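PDB 3VTH: hydrogenase maturation factor from Thermoanaerobacter tengcongensis, which probably transfers a carbamoyl group from carbamoyl phosphate to the C-terminal cysteine of HypE at the expense of ATP, during [NiFe]-hydrogenase maturation. Local coordinates for residues I60-F63 / I64-I67; F560-I563 / S564-K567; N675-V678 / N679-Y682. One frame throughout, in Å; residues are numbered along the deposited sequence.

Contact 1: I60-F63 / I64-I67; sequences IEAF and IREI
Phe63 and Ile67 meet one turn apart on helix 57-69, and the phenylalanine can be followed atom by atom. Its CB sits next to the amide of Ile64 simply because the chain is continuous there. With CG anti to the backbone N (chi1 171°), the ring swings toward the later turn, and the contact proper begins farther out. Phe63 CE1 comes to 3.6 Å from Ile67 CD1. At the tip of the ring, Phe63 CZ stays near that same Ile67 CD1 methyl, at 3.9 Å. The methyl thus meets the ring obliquely, at its CE1 and CZ carbons. Phe63 O meanwhile accepts the amide of Ile67, so backbone and side chains join the same two residues.

Helix 57-69 is the second helix of the acylphosphatase alpha/beta sandwich. Phe63 points into the layer between the sheet and the two helices, touching Ile14 and Val53 on the strands and Val29 on helix 25-35. The side chain of Arg26, the predicted active-site arginine, is about 10 Å from that of Phe63. Cutting the phenylalanine back to an alanine would probably leave a gap between helix and sheet, with the tip of Ile67 lacking its aromatic neighbour.

On the same buried side, Ile60 and Ile64 lie side by side and point the same way, with Ile60 CG2 3.9 Å from Ile64 CD1. Across the helix the chain of Arg65 bends at its third torsion (61°) and folds its guanidinium back over Ala62, whose CA sits 3.5 Å from the guanidinium plane, toward its rim. Glu61 carries the opposite charge but forms no ion pair with Arg65, since Glu61 OE2 and Arg65 NH1 are 6.3 Å apart.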
ATOM      1  N   ILE A  60     -32.545  25.972   0.782  1.00 36.02           N
ATOM      2  CA  ILE A  60     -31.789  25.100  -0.130  1.00 35.29           C
ATOM      3  C   ILE A  60     -30.308  25.487  -0.145  1.00 35.55           C
ATOM      4  O   ILE A  60     -29.433  24.617  -0.060  1.00 34.63           O
ATOM      5  CB  ILE A  60     -32.351  25.123  -1.580  1.00 36.16           C
ATOM      6  CG1 ILE A  60     -33.747  24.494  -1.632  1.00 36.58           C
ATOM      7  CG2 ILE A  60     -31.398  24.375  -2.524  1.00 35.19           C
ATOM      8  CD1 ILE A  60     -34.535  24.798  -2.907  1.00 39.81           C
ATOM      9  N   GLU A  61     -30.030  26.785  -0.224  1.00 37.09           N
ATOM     10  CA  GLU A  61     -28.645  27.253  -0.228  1.00 38.69           C
ATOM     11  C   GLU A  61     -27.877  26.883   1.053  1.00 37.48           C
ATOM     12  O   GLU A  61     -26.729  26.453   0.990  1.00 36.84           O
ATOM     13  CB  GLU A  61     -28.555  28.758  -0.511  1.00 41.14           C
ATOM     14  CG  GLU A  61     -28.924  29.155  -1.955  1.00 46.90           C
ATOM     15  CD  GLU A  61     -28.031  28.520  -3.042  1.00 52.54           C
ATOM     16  OE1 GLU A  61     -28.360  28.683  -4.240  1.00 56.30           O
ATOM     17  OE2 GLU A  61     -27.005  27.867  -2.723  1.00 54.46           O
ATOM     18  N   ALA A  62     -28.516  27.075   2.201  1.00 37.39           N
ATOM     19  CA  ALA A  62     -27.943  26.699   3.498  1.00 37.38           C
ATOM     20  C   ALA A  62     -27.694  25.181   3.607  1.00 35.19           C
ATOM     21  O   ALA A  62     -26.661  24.742   4.107  1.00 34.74           O
ATOM     22  CB  ALA A  62     -28.841  27.199   4.633  1.00 38.12           C
ATOM     23  N   PHE A  63     -28.648  24.393   3.125  1.00 34.10           N
ATOM     24  CA  PHE A  63     -28.511  22.931   3.023  1.00 32.78           C
ATOM     25  C   PHE A  63     -27.281  22.533   2.172  1.00 32.44           C
ATOM     26  O   PHE A  63     -26.461  21.701   2.591  1.00 31.28           O
ATOM     27  CB  PHE A  63     -29.828  22.375   2.453  1.00 31.92           C
ATOM     28  CG  PHE A  63     -29.805  20.921   2.073  1.00 31.35           C
ATOM     29  CD1 PHE A  63     -29.566  20.539   0.760  1.00 31.20           C
ATOM     30  CD2 PHE A  63     -30.137  19.939   3.006  1.00 31.43           C
ATOM     31  CE1 PHE A  63     -29.595  19.191   0.391  1.00 31.11           C
ATOM     32  CE2 PHE A  63     -30.177  18.597   2.645  1.00 30.24           C
ATOM     33  CZ  PHE A  63     -29.898  18.221   1.338  1.00 30.07           C
ATOM     34  N   ILE A  64     -27.140  23.146   0.998  1.00 33.25           N
ATOM     35  CA  ILE A  64     -26.003  22.852   0.115  1.00 33.94           C
ATOM     36  C   ILE A  64     -24.677  23.238   0.786  1.00 35.18           C
ATOM     37  O   ILE A  64     -23.702  22.487   0.734  1.00 33.92           O
ATOM     38  CB  ILE A  64     -26.154  23.541  -1.263  1.00 34.86           C
ATOM     39  CG1 ILE A  64     -27.306  22.916  -2.059  1.00 33.50           C
ATOM     40  CG2 ILE A  64     -24.850  23.482  -2.058  1.00 36.48           C
ATOM     41  CD1 ILE A  64     -27.647  23.681  -3.373  1.00 34.55           C
ATOM     42  N   ARG A  65     -24.666  24.407   1.423  1.00 37.67           N
ATOM     43  CA  ARG A  65     -23.500  24.905   2.153  1.00 40.32           C
ATOM     44  C   ARG A  65     -23.093  23.952   3.283  1.00 39.95           C
ATOM     45  O   ARG A  65     -21.903  23.720   3.493  1.00 39.63           O
ATOM     46  CB  ARG A  65     -23.798  26.295   2.710  1.00 42.65           C
ATOM     47  CG  ARG A  65     -22.589  27.125   3.078  1.00 46.33           C
ATOM     48  CD  ARG A  65     -22.984  28.608   3.300  1.00 51.20           C
ATOM     49  NE  ARG A  65     -23.944  28.762   4.399  1.00 53.96           N
ATOM     50  CZ  ARG A  65     -25.170  29.285   4.293  1.00 55.67           C
ATOM     51  NH1 ARG A  65     -25.632  29.751   3.129  1.00 54.72           N
ATOM     52  NH2 ARG A  65     -25.938  29.362   5.377  1.00 56.20           N
ATOM     53  N   GLU A  66     -24.074  23.403   4.005  1.00 40.02           N
ATOM     54  CA  GLU A  66     -23.772  22.412   5.053  1.00 40.74           C
ATOM     55  C   GLU A  66     -23.102  21.169   4.482  1.00 39.27           C
ATOM     56  O   GLU A  66     -22.137  20.668   5.055  1.00 39.13           O
ATOM     57  CB  GLU A  66     -25.010  22.021   5.856  1.00 40.78           C
ATOM     58  CG  GLU A  66     -25.154  22.752   7.188  1.00 46.11           C
ATOM     59  CD  GLU A  66     -24.360  22.087   8.302  1.00 50.73           C
ATOM     60  OE1 GLU A  66     -24.713  20.952   8.690  1.00 50.80           O
ATOM     61  OE2 GLU A  66     -23.387  22.702   8.798  1.00 54.47           O
ATOM     62  N   ILE A  67     -23.609  20.683   3.354  1.00 38.35           N
ATOM     63  CA  ILE A  67     -22.996  19.533   2.698  1.00 37.80           C
ATOM     64  C   ILE A  67     -21.547  19.844   2.310  1.00 38.60           C
ATOM     65  O   ILE A  67     -20.649  19.055   2.601  1.00 38.41           O
ATOM     66  CB  ILE A  67     -23.781  19.068   1.465  1.00 37.07           C
ATOM     67  CG1 ILE A  67     -25.131  18.484   1.881  1.00 35.54           C
ATOM     68  CG2 ILE A  67     -22.972  18.010   0.707  1.00 37.96           C
ATOM     69  CD1 ILE A  67     -26.091  18.230   0.730  1.00 34.58           C
TER

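Contact 2: F560-I563 / S564-K567; sequences FDNI and SFYK
Tyr566 holds its CG beside its backbone N (chi1 -56°), which swings the ring back along the turn until Tyr566 CD2 is 3.3 Å from Asn562 O. In Asn562 the first torsion is extended (chi1 -171°), and this lays the amide group across the base of Phe565, with Asn562 CG 3.7 Å from Phe565 CB. The ring of Phe565 in turn puts CD2 3.8 Å above the centre of one face of the Tyr566 ring.

The turn links helix 551-559 to helix 567-572, with Tyr566 as N-cap residue. The Tyr566 ring also packs edge-to-face with Tyr657, and Tyr566 OH is hydrogen-bonded to Glu650, both on helix 649-662.

Two successive backbone bonds of the 3-10 kind tighten the turn: Phe565 N to Asn562 O at 3.2 Å and Tyr566 N to Ile563 O at 3.0 Å. In the second the donor stands 47° out of the carbonyl plane, a departure from lone-pair geometry that goes with so tight a turn. Asn562 O and Ile563 O, each used by the amide three residues on, also lie at the edge of the Tyr566 ring, near its plane, so the turn and the position of the ring are set together.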
ATOM      1  N   PHE A 560      34.243  -8.578 -11.775  1.00 34.24           N
ATOM      2  CA  PHE A 560      34.759  -9.685 -12.609  1.00 36.71           C
ATOM      3  C   PHE A 560      36.066  -9.391 -13.355  1.00 38.36           C
ATOM      4  O   PHE A 560      36.929 -10.270 -13.489  1.00 39.49           O
ATOM      5  CB  PHE A 560      33.686 -10.186 -13.589  1.00 36.73           C
ATOM      6  CG  PHE A 560      33.576  -9.369 -14.860  1.00 37.80           C
ATOM      7  CD1 PHE A 560      34.062  -9.875 -16.069  1.00 40.21           C
ATOM      8  CD2 PHE A 560      33.005  -8.093 -14.847  1.00 37.49           C
ATOM      9  CE1 PHE A 560      33.968  -9.125 -17.252  1.00 41.36           C
ATOM     10  CE2 PHE A 560      32.903  -7.332 -16.033  1.00 39.09           C
ATOM     11  CZ  PHE A 560      33.378  -7.849 -17.227  1.00 38.67           C
ATOM     12  N   ASP A 561      36.215  -8.166 -13.845  1.00 38.75           N
ATOM     13  CA  ASP A 561      37.387  -7.834 -14.672  1.00 40.77           C
ATOM     14  C   ASP A 561      38.508  -7.164 -13.881  1.00 41.41           C
ATOM     15  O   ASP A 561      39.428  -6.602 -14.466  1.00 41.29           O
ATOM     16  CB  ASP A 561      36.974  -6.944 -15.853  1.00 41.01           C
ATOM     17  CG  ASP A 561      36.250  -5.687 -15.409  1.00 41.65           C
ATOM     18  OD1 ASP A 561      36.101  -5.474 -14.187  1.00 43.67           O
ATOM     19  OD2 ASP A 561      35.818  -4.911 -16.281  1.00 43.76           O
ATOM     20  N   ASN A 562      38.412  -7.205 -12.552  1.00 41.43           N
ATOM     21  CA  ASN A 562      39.445  -6.617 -11.694  1.00 42.53           C
ATOM     22  C   ASN A 562      39.573  -7.422 -10.400  1.00 42.60           C
ATOM     23  O   ASN A 562      39.781  -6.875  -9.320  1.00 42.82           O
ATOM     24  CB  ASN A 562      39.128  -5.131 -11.438  1.00 41.70           C
ATOM     25  CG  ASN A 562      40.260  -4.390 -10.728  1.00 43.82           C
ATOM     26  OD1 ASN A 562      40.016  -3.460  -9.953  1.00 44.45           O
ATOM     27  ND2 ASN A 562      41.495  -4.803 -10.983  1.00 45.07           N
ATOM     28  N   ILE A 563      39.461  -8.739 -10.547  1.00 42.92           N
ATOM     29  CA  ILE A 563      39.458  -9.709  -9.445  1.00 43.46           C
ATOM     30  C   ILE A 563      40.631  -9.597  -8.449  1.00 44.15           C
ATOM     31  O   ILE A 563      40.416  -9.599  -7.229  1.00 43.78           O
ATOM     32  CB  ILE A 563      39.361 -11.168 -10.022  1.00 44.27           C
ATOM     33  CG1 ILE A 563      37.924 -11.477 -10.474  1.00 43.70           C
ATOM     34  CG2 ILE A 563      39.939 -12.231  -9.051  1.00 45.88           C
ATOM     35  CD1 ILE A 563      36.875 -11.594  -9.361  1.00 43.69           C
ATOM     36  N   SER A 564      41.856  -9.501  -8.963  1.00 44.75           N
ATOM     37  CA  SER A 564      43.045  -9.481  -8.110  1.00 45.64           C
ATOM     38  C   SER A 564      43.058  -8.317  -7.112  1.00 44.71           C
ATOM     39  O   SER A 564      43.745  -8.374  -6.089  1.00 45.33           O
ATOM     40  CB  SER A 564      44.333  -9.496  -8.952  1.00 47.46           C
ATOM     41  OG  SER A 564      44.407  -8.367  -9.806  1.00 48.02           O
ATOM     42  N   PHE A 565      42.285  -7.272  -7.407  1.00 42.68           N
ATOM     43  CA  PHE A 565      42.199  -6.094  -6.545  1.00 41.93           C
ATOM     44  C   PHE A 565      41.487  -6.395  -5.217  1.00 41.10           C
ATOM     45  O   PHE A 565      41.770  -5.761  -4.200  1.00 41.55           O
ATOM     46  CB  PHE A 565      41.457  -4.964  -7.282  1.00 41.43           C
ATOM     47  CG  PHE A 565      41.532  -3.632  -6.584  1.00 43.03           C
ATOM     48  CD1 PHE A 565      42.493  -2.695  -6.962  1.00 46.21           C
ATOM     49  CD2 PHE A 565      40.644  -3.315  -5.550  1.00 43.71           C
ATOM     50  CE1 PHE A 565      42.575  -1.456  -6.315  1.00 47.11           C
ATOM     51  CE2 PHE A 565      40.716  -2.085  -4.890  1.00 44.48           C
ATOM     52  CZ  PHE A 565      41.685  -1.153  -5.277  1.00 46.32           C
ATOM     53  N   TYR A 566      40.558  -7.352  -5.236  1.00 39.13           N
ATOM     54  CA  TYR A 566      39.693  -7.628  -4.085  1.00 37.80           C
ATOM     55  C   TYR A 566      40.072  -8.942  -3.379  1.00 38.72           C
ATOM     56  O   TYR A 566      39.209  -9.760  -3.040  1.00 37.62           O
ATOM     57  CB  TYR A 566      38.223  -7.648  -4.541  1.00 35.18           C
ATOM     58  CG  TYR A 566      37.766  -6.369  -5.239  1.00 33.62           C
ATOM     59  CD1 TYR A 566      37.137  -5.345  -4.516  1.00 32.78           C
ATOM     60  CD2 TYR A 566      37.957  -6.188  -6.611  1.00 31.51           C
ATOM     61  CE1 TYR A 566      36.721  -4.175  -5.138  1.00 33.39           C
ATOM     62  CE2 TYR A 566      37.546  -5.019  -7.247  1.00 32.09           C
ATOM     63  CZ  TYR A 566      36.923  -4.022  -6.505  1.00 32.76           C
ATOM     64  OH  TYR A 566      36.510  -2.867  -7.113  1.00 33.91           O
ATOM     65  N   LYS A 567      41.370  -9.127  -3.154  1.00 40.77           N
ATOM     66  CA  LYS A 567      41.923 -10.384  -2.635  1.00 42.97           C
ATOM     67  C   LYS A 567      41.193 -10.970  -1.423  1.00 43.31           C
ATOM     68  O   LYS A 567      40.785 -12.129  -1.460  1.00 43.33           O
ATOM     69  CB  LYS A 567      43.420 -10.219  -2.336  1.00 44.44           C
ATOM     70  CG  LYS A 567      44.092 -11.404  -1.631  1.00 48.19           C
ATOM     71  CD  LYS A 567      45.588 -11.107  -1.381  1.00 50.65           C
ATOM     72  CE  LYS A 567      46.316 -12.256  -0.678  1.00 54.67           C
ATOM     73  NZ  LYS A 567      46.032 -12.314   0.787  1.00 55.86           N
TER

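Contact 3: N675-V678 / N679-Y682; sequences NTVV and NFTY
Val677 O is held by two donors from one residue: Thr681 OG1 at 2.6 Å and Thr681 N at 3.0 Å. The amide comes in nearly along the C=O axis, while the hydroxyl stands 41° out of the carbonyl plane, so the two take different directions on the oxygen. Thr681 keeps OG1 beside its backbone N (chi1 -54°), on the side that faces the preceding turn. The hydroxyl donates to Val677 O and is also hydrogen-bonded to Tyr506 OH, so this buried group has two polar partners.

This helix, 666-692, belongs to the Kae1-like, actin-ATPase-type domain and packs against strand 501-507, which ends at the iron ligand Asp507. The side chain of Val677 is about 9 Å from the bound nucleotide analogue AP2.

Phe680 turns back over the preceding turn, and the CA of Val677 makes a CH-pi contact over one ring face, 3.9 Å from the ring centroid and 18° off its normal. Alongside, Val677 CG2 lies 4.2 Å from Phe680 CZ. The backbone bond from Phe680 N to Thr676 O is 2.9 Å long. On another side of the helix the amide carbon of Asn679 lies against Asn675 O, which accepts Asn679 N at 2.8 Å, while Asn679 OD1 is hydrogen-bonded to Lys716 NZ of helix 707-719.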
ATOM      1  N   ASN A 675      25.979   8.762  -0.061  1.00 26.82           N
ATOM      2  CA  ASN A 675      26.266  10.125  -0.520  1.00 27.95           C
ATOM      3  C   ASN A 675      26.776  10.192  -1.955  1.00 27.35           C
ATOM      4  O   ASN A 675      26.479  11.144  -2.682  1.00 27.67           O
ATOM      5  CB  ASN A 675      27.277  10.817   0.396  1.00 28.83           C
ATOM      6  CG  ASN A 675      26.717  11.131   1.764  1.00 30.62           C
ATOM      7  OD1 ASN A 675      25.496  11.275   1.957  1.00 28.47           O
ATOM      8  ND2 ASN A 675      27.618  11.244   2.737  1.00 28.87           N
ATOM      9  N   THR A 676      27.563   9.192  -2.344  1.00 27.08           N
ATOM     10  CA  THR A 676      28.056   9.059  -3.707  1.00 27.36           C
ATOM     11  C   THR A 676      26.888   8.926  -4.719  1.00 26.26           C
ATOM     12  O   THR A 676      26.837   9.632  -5.739  1.00 25.47           O
ATOM     13  CB  THR A 676      29.002   7.854  -3.821  1.00 27.32           C
ATOM     14  OG1 THR A 676      30.047   7.986  -2.847  1.00 29.77           O
ATOM     15  CG2 THR A 676      29.628   7.776  -5.232  1.00 28.86           C
ATOM     16  N   VAL A 677      25.964   8.024  -4.432  1.00 25.08           N
ATOM     17  CA  VAL A 677      24.788   7.843  -5.299  1.00 24.99           C
ATOM     18  C   VAL A 677      24.019   9.170  -5.393  1.00 25.50           C
ATOM     19  O   VAL A 677      23.734   9.642  -6.490  1.00 25.66           O
ATOM     20  CB  VAL A 677      23.883   6.718  -4.795  1.00 24.03           C
ATOM     21  CG1 VAL A 677      22.562   6.648  -5.609  1.00 23.12           C
ATOM     22  CG2 VAL A 677      24.637   5.379  -4.829  1.00 24.17           C
ATOM     23  N   VAL A 678      23.752   9.795  -4.248  1.00 25.41           N
ATOM     24  CA  VAL A 678      23.114  11.112  -4.249  1.00 25.93           C
ATOM     25  C   VAL A 678      23.866  12.088  -5.143  1.00 26.49           C
ATOM     26  O   VAL A 678      23.256  12.739  -6.004  1.00 26.12           O
ATOM     27  CB  VAL A 678      22.921  11.675  -2.805  1.00 27.27           C
ATOM     28  CG1 VAL A 678      22.474  13.158  -2.816  1.00 27.11           C
ATOM     29  CG2 VAL A 678      21.914  10.808  -2.046  1.00 25.54           C
ATOM     30  N   ASN A 679      25.186  12.169  -4.961  1.00 26.68           N
ATOM     31  CA  ASN A 679      25.992  13.147  -5.669  1.00 28.04           C
ATOM     32  C   ASN A 679      26.016  12.939  -7.180  1.00 27.91           C
ATOM     33  O   ASN A 679      25.777  13.895  -7.925  1.00 28.33           O
ATOM     34  CB  ASN A 679      27.407  13.238  -5.074  1.00 28.96           C
ATOM     35  CG  ASN A 679      27.407  13.890  -3.695  1.00 31.17           C
ATOM     36  OD1 ASN A 679      26.405  14.466  -3.280  1.00 32.06           O
ATOM     37  ND2 ASN A 679      28.515  13.794  -2.982  1.00 32.42           N
ATOM     38  N   PHE A 680      26.256  11.706  -7.635  1.00 26.95           N
ATOM     39  CA  PHE A 680      26.274  11.478  -9.082  1.00 27.47           C
ATOM     40  C   PHE A 680      24.900  11.642  -9.748  1.00 27.17           C
ATOM     41  O   PHE A 680      24.809  12.107 -10.884  1.00 27.65           O
ATOM     42  CB  PHE A 680      27.073  10.225  -9.525  1.00 26.74           C
ATOM     43  CG  PHE A 680      26.421   8.871  -9.242  1.00 26.48           C
ATOM     44  CD1 PHE A 680      25.175   8.530  -9.772  1.00 25.37           C
ATOM     45  CD2 PHE A 680      27.127   7.888  -8.547  1.00 26.06           C
ATOM     46  CE1 PHE A 680      24.608   7.276  -9.547  1.00 25.66           C
ATOM     47  CE2 PHE A 680      26.558   6.610  -8.328  1.00 27.38           C
ATOM     48  CZ  PHE A 680      25.299   6.315  -8.831  1.00 25.77           C
ATOM     49  N   THR A 681      23.844  11.314  -9.008  1.00 26.60           N
ATOM     50  CA  THR A 681      22.481  11.449  -9.510  1.00 26.91           C
ATOM     51  C   THR A 681      22.152  12.934  -9.688  1.00 28.01           C
ATOM     52  O   THR A 681      21.611  13.348 -10.716  1.00 27.92           O
ATOM     53  CB  THR A 681      21.468  10.767  -8.566  1.00 25.90           C
ATOM     54  OG1 THR A 681      21.858   9.408  -8.346  1.00 25.63           O
ATOM     55  CG2 THR A 681      20.070  10.790  -9.152  1.00 24.76           C
ATOM     56  N   TYR A 682      22.500  13.728  -8.681  1.00 28.41           N
ATOM     57  CA  TYR A 682      22.341  15.172  -8.741  1.00 30.02           C
ATOM     58  C   TYR A 682      23.108  15.751  -9.933  1.00 31.01           C
ATOM     59  O   TYR A 682      22.582  16.581 -10.688  1.00 31.23           O
ATOM     60  CB  TYR A 682      22.819  15.796  -7.426  1.00 30.81           C
ATOM     61  CG  TYR A 682      22.940  17.302  -7.443  1.00 32.71           C
ATOM     62  CD1 TYR A 682      21.856  18.106  -7.108  1.00 34.65           C
ATOM     63  CD2 TYR A 682      24.146  17.917  -7.778  1.00 33.70           C
ATOM     64  CE1 TYR A 682      21.962  19.498  -7.107  1.00 37.41           C
ATOM     65  CE2 TYR A 682      24.269  19.308  -7.790  1.00 37.47           C
ATOM     66  CZ  TYR A 682      23.168  20.087  -7.444  1.00 38.68           C
ATOM     67  OH  TYR A 682      23.264  21.450  -7.454  1.00 39.95           O
TER

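In the fold
Contacts 1 and 3 each lie within one helix that packs on a sheet, but in different domains, their centres about 54 Å apart. Contact 1 is partly buried: isoleucines and a phenylalanine face the acylphosphatase sheet, while charged residues occupy the outer side. Contact 3 is the most deeply buried, and its polar groups find partners in surrounding strands, helices and loops. Contact 2 belongs to the same Kae1-like part of the chain as contact 3, about 13 Å away at the nearest atoms, yet it is a surface turn between helices. Correspondingly, its backbone bonds span three residues, whereas the helical bonds of the other two span four.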